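Local coordinates for ancillary protein 1 (Streptococcus pyogenes, PDB 2XI9) that is a pilus-presented adhesin that uses an internal thioester bond for efficient interaction with host cells and probably binds collagen, at residues A[202-216]-A[247-259]. Residues are numbered along the deposited sequence; the frame is centred on the assembly and turned at random.
Sequences VKPRDTDPDTFLKHI and LAIYYFTDSAELD
R205 lies flat on the ring of Y251, with its guanidinium plane turned 19° from the ring and CZ 3.8 Å from the ring centroid, a stacked cation-pi pair. CG stands anti to the backbone N (chi1 -169°) and the chain bends at chi3 (-80°), which carries NE over the middle of the ring, while S255 CB approaches the opposite face of the guanidinium. The same group binds the last turn of the helix and the residues after it in 247-259 by hydrogen bonds: NE donates to Y251 O, and NH2 donates to A256 O at 2.8 Å and forms a salt bridge to E257 OE2 at 3.0 Å. Both NH2 partners lie near the guanidinium plane, but E257 turns its carboxylate almost perpendicular and is met from above.

Backbone bonds join loop 202-208 to the C-terminal end of helix 238-253. K203 N reaches T253 O and R205 N reaches F252 O, and the S255 hydroxyl, just past the helix, donates from OG to K203 O at 2.7 Å. A water bridges V202 N and D254 OD1.

F252 is sandwiched between Y251 CD1 and H215 CB, the latter a CH-pi contact 3.6 Å from the ring centroid. H215 ND1 donates to D206 OD2 at 2.7 Å, which limits rotation of the imidazole beside F252. Deeper, I216 CD1 packs against I249 CD1 and F252 CB, and the F212 edge meets T253 CG2.

Within the thioester domain, the contact thus pairs the nearly antiparallel segments 209-216 and 247-253 of helices 209-222 and 238-253; F198 packs edge-to-face with F212, and helix 274-288 touches Y251 through V284.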
loop_
_atom_site.group_PDB
_atom_site.type_symbol
_atom_site.label_atom_id
_atom_site.label_comp_id
_atom_site.label_asym_id
_atom_site.label_seq_id
_atom_site.Cartn_x
_atom_site.Cartn_y
_atom_site.Cartn_z
ATOM N N VAL A 202 -7.379 7.676 3.308
ATOM C CA VAL A 202 -7.748 8.857 4.104
ATOM C C VAL A 202 -9.199 9.284 3.886
ATOM O O VAL A 202 -9.861 9.654 4.842
ATOM C CB VAL A 202 -6.792 10.016 3.744
ATOM C CG1 VAL A 202 -7.253 11.304 4.314
ATOM C CG2 VAL A 202 -5.373 9.690 4.241
ATOM N N LYS A 203 -9.680 9.275 2.635
ATOM C CA LYS A 203 -11.106 9.570 2.368
ATOM C C LYS A 203 -11.633 8.579 1.335
ATOM O O LYS A 203 -11.878 8.953 0.201
ATOM C CB LYS A 203 -11.277 11.018 1.893
ATOM C CG LYS A 203 -12.715 11.555 1.935
ATOM C CD LYS A 203 -12.796 12.920 1.217
ATOM C CE LYS A 203 -14.239 13.501 1.229
ATOM N NZ LYS A 203 -14.659 13.807 2.618
ATOM N N PRO A 204 -11.808 7.310 1.743
ATOM C CA PRO A 204 -12.257 6.278 0.817
ATOM C C PRO A 204 -13.664 6.517 0.349
ATOM O O PRO A 204 -14.536 6.962 1.102
ATOM C CB PRO A 204 -12.160 4.983 1.644
ATOM C CG PRO A 204 -12.269 5.411 3.018
ATOM C CD PRO A 204 -11.683 6.783 3.114
ATOM N N ARG A 205 -13.884 6.242 -0.919
ATOM C CA ARG A 205 -15.204 6.363 -1.474
ATOM C C ARG A 205 -16.058 5.165 -1.038
ATOM O O ARG A 205 -17.272 5.283 -0.777
ATOM C CB ARG A 205 -15.050 6.461 -2.985
ATOM C CG ARG A 205 -16.238 6.832 -3.725
ATOM C CD ARG A 205 -15.940 7.084 -5.188
ATOM N NE ARG A 205 -15.368 8.398 -5.542
ATOM C CZ ARG A 205 -16.029 9.557 -5.591
ATOM N NH1 ARG A 205 -17.319 9.669 -5.272
ATOM N NH2 ARG A 205 -15.376 10.645 -5.932
ATOM N N ASP A 206 -15.402 4.029 -0.933
ATOM C CA ASP A 206 -15.996 2.739 -0.621
ATOM C C ASP A 206 -16.224 2.610 0.876
ATOM O O ASP A 206 -15.548 3.246 1.655
ATOM C CB ASP A 206 -15.073 1.614 -1.086
ATOM C CG ASP A 206 -15.107 1.412 -2.586
ATOM O OD1 ASP A 206 -16.219 1.215 -3.105
ATOM O OD2 ASP A 206 -14.044 1.404 -3.239
ATOM N N THR A 207 -17.129 1.728 1.251
ATOM C CA THR A 207 -17.374 1.391 2.641
ATOM C C THR A 207 -16.942 -0.036 2.990
ATOM O O THR A 207 -16.868 -0.383 4.180
ATOM C CB THR A 207 -18.854 1.521 2.973
ATOM O OG1 THR A 207 -19.634 0.600 2.179
ATOM C CG2 THR A 207 -19.309 2.935 2.709
ATOM N N ASP A 208 -16.674 -0.856 1.958
ATOM C CA ASP A 208 -16.355 -2.245 2.167
ATOM C C ASP A 208 -14.923 -2.516 1.729
ATOM O O ASP A 208 -14.556 -2.212 0.576
ATOM C CB ASP A 208 -17.310 -3.144 1.397
ATOM C CG ASP A 208 -17.017 -4.607 1.660
ATOM O OD1 ASP A 208 -17.433 -5.128 2.693
ATOM O OD2 ASP A 208 -16.317 -5.211 0.869
ATOM N N PRO A 209 -14.082 -3.007 2.653
ATOM C CA PRO A 209 -12.695 -3.200 2.258
ATOM C C PRO A 209 -12.478 -4.175 1.105
ATOM O O PRO A 209 -11.596 -3.945 0.309
ATOM C CB PRO A 209 -12.013 -3.722 3.531
ATOM C CG PRO A 209 -12.879 -3.296 4.636
ATOM C CD PRO A 209 -14.292 -3.293 4.094
ATOM N N ASP A 210 -13.222 -5.272 1.034
ATOM C CA ASP A 210 -13.017 -6.224 -0.086
ATOM C C ASP A 210 -13.449 -5.590 -1.426
ATOM O O ASP A 210 -12.781 -5.757 -2.415
ATOM C CB ASP A 210 -13.734 -7.556 0.162
ATOM C CG ASP A 210 -13.217 -8.291 1.409
ATOM O OD1 ASP A 210 -12.051 -8.146 1.789
ATOM O OD2 ASP A 210 -14.002 -9.031 2.024
ATOM N N THR A 211 -14.554 -4.848 -1.459
ATOM C CA THR A 211 -14.948 -4.114 -2.683
ATOM C C THR A 211 -13.904 -3.075 -3.061
ATOM O O THR A 211 -13.559 -2.920 -4.239
ATOM C CB THR A 211 -16.287 -3.384 -2.497
ATOM O OG1 THR A 211 -17.247 -4.288 -1.974
ATOM C CG2 THR A 211 -16.788 -2.790 -3.815
ATOM N N PHE A 212 -13.377 -2.363 -2.061
ATOM C CA PHE A 212 -12.326 -1.400 -2.283
ATOM C C PHE A 212 -11.113 -2.047 -2.957
ATOM O O PHE A 212 -10.598 -1.527 -3.947
ATOM C CB PHE A 212 -11.888 -0.737 -0.952
ATOM C CG PHE A 212 -10.668 0.104 -1.085
ATOM C CD1 PHE A 212 -10.740 1.350 -1.650
ATOM C CD2 PHE A 212 -9.442 -0.347 -0.648
ATOM C CE1 PHE A 212 -9.612 2.148 -1.770
ATOM C CE2 PHE A 212 -8.301 0.447 -0.785
ATOM C CZ PHE A 212 -8.400 1.684 -1.329
ATOM N N LEU A 213 -10.731 -3.215 -2.466
ATOM C CA LEU A 213 -9.507 -3.875 -3.003
ATOM C C LEU A 213 -9.734 -4.240 -4.472
ATOM O O LEU A 213 -8.851 -4.078 -5.338
ATOM C CB LEU A 213 -9.167 -5.123 -2.218
ATOM C CG LEU A 213 -7.837 -5.801 -2.598
ATOM C CD1 LEU A 213 -6.741 -4.753 -2.520
ATOM C CD2 LEU A 213 -7.498 -7.036 -1.744
ATOM N N LYS A 214 -10.931 -4.708 -4.761
ATOM C CA LYS A 214 -11.264 -5.050 -6.107
ATOM C C LYS A 214 -11.138 -3.831 -6.983
ATOM O O LYS A 214 -10.602 -3.934 -8.075
ATOM C CB LYS A 214 -12.665 -5.686 -6.197
ATOM C CG LYS A 214 -12.702 -7.100 -5.547
ATOM C CD LYS A 214 -13.969 -7.927 -5.854
ATOM C CE LYS A 214 -15.040 -7.779 -4.789
ATOM N NZ LYS A 214 -16.235 -8.638 -5.080
ATOM N N HIS A 215 -11.658 -2.670 -6.529
ATOM C CA HIS A 215 -11.576 -1.423 -7.316
ATOM C C HIS A 215 -10.131 -1.030 -7.665
ATOM O O HIS A 215 -9.804 -0.686 -8.842
ATOM C CB HIS A 215 -12.293 -0.263 -6.578
ATOM C CG HIS A 215 -13.782 -0.433 -6.509
ATOM N ND1 HIS A 215 -14.592 0.215 -5.590
ATOM C CD2 HIS A 215 -14.605 -1.190 -7.264
ATOM C CE1 HIS A 215 -15.847 -0.138 -5.792
ATOM N NE2 HIS A 215 -15.890 -0.984 -6.809
ATOM N N ILE A 216 -9.268 -1.095 -6.663
ATOM C CA ILE A 216 -7.891 -0.766 -6.833
ATOM C C ILE A 216 -7.177 -1.695 -7.827
ATOM O O ILE A 216 -6.465 -1.204 -8.736
ATOM C CB ILE A 216 -7.143 -0.702 -5.435
ATOM C CG1 ILE A 216 -7.693 0.423 -4.552
ATOM C CG2 ILE A 216 -5.654 -0.715 -5.624
ATOM C CD1 ILE A 216 -7.595 1.785 -5.068
ATOM N N LEU A 247 -5.167 9.373 -11.096
ATOM C CA LEU A 247 -6.418 10.052 -10.693
ATOM C C LEU A 247 -7.516 9.019 -10.375
ATOM O O LEU A 247 -8.286 9.218 -9.484
ATOM C CB LEU A 247 -6.860 11.040 -11.778
ATOM C CG LEU A 247 -8.162 11.807 -11.513
ATOM C CD1 LEU A 247 -7.989 12.627 -10.242
ATOM C CD2 LEU A 247 -8.580 12.679 -12.749
ATOM N N ALA A 248 -7.568 7.911 -11.123
ATOM C CA ALA A 248 -8.524 6.836 -10.890
ATOM C C ALA A 248 -8.265 6.181 -9.528
ATOM O O ALA A 248 -9.186 5.872 -8.820
ATOM C CB ALA A 248 -8.470 5.792 -12.018
ATOM N N ILE A 249 -7.006 6.070 -9.138
ATOM C CA ILE A 249 -6.680 5.596 -7.792
ATOM C C ILE A 249 -7.213 6.593 -6.737
ATOM O O ILE A 249 -7.885 6.184 -5.789
ATOM C CB ILE A 249 -5.154 5.353 -7.628
ATOM C CG1 ILE A 249 -4.698 4.131 -8.460
ATOM C CG2 ILE A 249 -4.785 5.279 -6.096
ATOM C CD1 ILE A 249 -5.270 2.772 -8.037
ATOM N N TYR A 250 -6.958 7.890 -6.948
ATOM C CA TYR A 250 -7.433 8.929 -6.039
ATOM C C TYR A 250 -8.965 8.976 -5.932
ATOM O O TYR A 250 -9.490 9.309 -4.881
ATOM C CB TYR A 250 -6.918 10.301 -6.464
ATOM C CG TYR A 250 -5.442 10.576 -6.235
ATOM C CD1 TYR A 250 -4.702 9.884 -5.266
ATOM C CD2 TYR A 250 -4.796 11.533 -6.974
ATOM C CE1 TYR A 250 -3.376 10.163 -5.042
ATOM C CE2 TYR A 250 -3.439 11.837 -6.741
ATOM C CZ TYR A 250 -2.743 11.136 -5.783
ATOM O OH TYR A 250 -1.418 11.426 -5.542
ATOM N N TYR A 251 -9.654 8.658 -7.028
ATOM C CA TYR A 251 -11.089 8.523 -7.034
ATOM C C TYR A 251 -11.576 7.590 -5.916
ATOM O O TYR A 251 -12.553 7.908 -5.252
ATOM C CB TYR A 251 -11.589 8.067 -8.422
ATOM C CG TYR A 251 -13.100 7.864 -8.500
ATOM C CD1 TYR A 251 -13.680 6.636 -8.194
ATOM C CD2 TYR A 251 -13.938 8.909 -8.829
ATOM C CE1 TYR A 251 -15.063 6.462 -8.241
ATOM C CE2 TYR A 251 -15.325 8.731 -8.887
ATOM C CZ TYR A 251 -15.869 7.510 -8.589
ATOM O OH TYR A 251 -17.237 7.339 -8.631
ATOM N N PHE A 252 -10.868 6.482 -5.682
ATOM C CA PHE A 252 -11.232 5.493 -4.673
ATOM C C PHE A 252 -10.567 5.766 -3.342
ATOM O O PHE A 252 -11.182 5.565 -2.332
ATOM C CB PHE A 252 -10.907 4.047 -5.134
ATOM C CG PHE A 252 -11.741 3.605 -6.316
ATOM C CD1 PHE A 252 -13.087 3.424 -6.180
ATOM C CD2 PHE A 252 -11.155 3.445 -7.575
ATOM C CE1 PHE A 252 -13.885 3.067 -7.319
ATOM C CE2 PHE A 252 -11.926 3.133 -8.708
ATOM C CZ PHE A 252 -13.270 2.921 -8.568
ATOM N N THR A 253 -9.311 6.200 -3.327
ATOM C CA THR A 253 -8.620 6.394 -2.020
ATOM C C THR A 253 -8.982 7.693 -1.257
ATOM O O THR A 253 -8.932 7.749 -0.014
ATOM C CB THR A 253 -7.087 6.350 -2.176
ATOM O OG1 THR A 253 -6.646 7.415 -3.030
ATOM C CG2 THR A 253 -6.628 5.033 -2.758
ATOM N N ASP A 254 -9.254 8.735 -2.026
ATOM C CA ASP A 254 -9.396 10.088 -1.534
ATOM C C ASP A 254 -10.678 10.772 -2.023
ATOM O O ASP A 254 -10.883 11.950 -1.793
ATOM C CB ASP A 254 -8.172 10.876 -1.952
ATOM C CG ASP A 254 -6.901 10.438 -1.190
ATOM O OD1 ASP A 254 -6.747 10.750 0.021
ATOM O OD2 ASP A 254 -6.047 9.813 -1.819
ATOM N N SER A 255 -11.552 10.019 -2.682
ATOM C CA SER A 255 -12.804 10.552 -3.187
ATOM C C SER A 255 -12.598 11.793 -4.085
ATOM O O SER A 255 -13.333 12.745 -3.982
ATOM C CB SER A 255 -13.748 10.852 -2.033
ATOM O OG SER A 255 -14.057 9.655 -1.318
ATOM N N ALA A 256 -11.594 11.757 -4.957
ATOM C CA ALA A 256 -11.411 12.775 -5.991
ATOM C C ALA A 256 -12.574 12.703 -6.962
ATOM O O ALA A 256 -13.102 11.593 -7.270
ATOM C CB ALA A 256 -10.086 12.551 -6.798
ATOM N N GLU A 257 -12.946 13.871 -7.474
ATOM C CA GLU A 257 -14.035 13.959 -8.432
ATOM C C GLU A 257 -13.471 14.129 -9.823
ATOM O O GLU A 257 -12.566 14.914 -10.031
ATOM C CB GLU A 257 -14.976 15.097 -8.069
ATOM C CG GLU A 257 -15.660 14.911 -6.715
ATOM C CD GLU A 257 -16.666 13.744 -6.671
ATOM O OE1 GLU A 257 -17.235 13.353 -7.721
ATOM O OE2 GLU A 257 -16.907 13.205 -5.559
ATOM N N LEU A 258 -14.055 13.421 -10.781
ATOM C CA LEU A 258 -13.614 13.449 -12.162
ATOM C C LEU A 258 -14.377 14.529 -12.893
ATOM O O LEU A 258 -15.153 14.266 -13.823
ATOM C CB LEU A 258 -13.827 12.069 -12.804
ATOM C CG LEU A 258 -13.222 10.921 -12.016
ATOM C CD1 LEU A 258 -13.416 9.603 -12.766
ATOM C CD2 LEU A 258 -11.770 11.171 -11.737
ATOM N N ASP A 259 -14.173 15.760 -12.429
ATOM C CA ASP A 259 -14.866 16.918 -12.933
ATOM C C ASP A 259 -13.839 18.001 -13.211
ATOM O O ASP A 259 -13.111 18.402 -12.329
ATOM C CB ASP A 259 -15.885 17.389 -11.899
ATOM C CG ASP A 259 -16.600 18.652 -12.307
ATOM O OD1 ASP A 259 -17.732 18.536 -12.819
ATOM O OD2 ASP A 259 -16.050 19.765 -12.118
HETATM O O HOH W 1 -5.750 8.171 0.944
#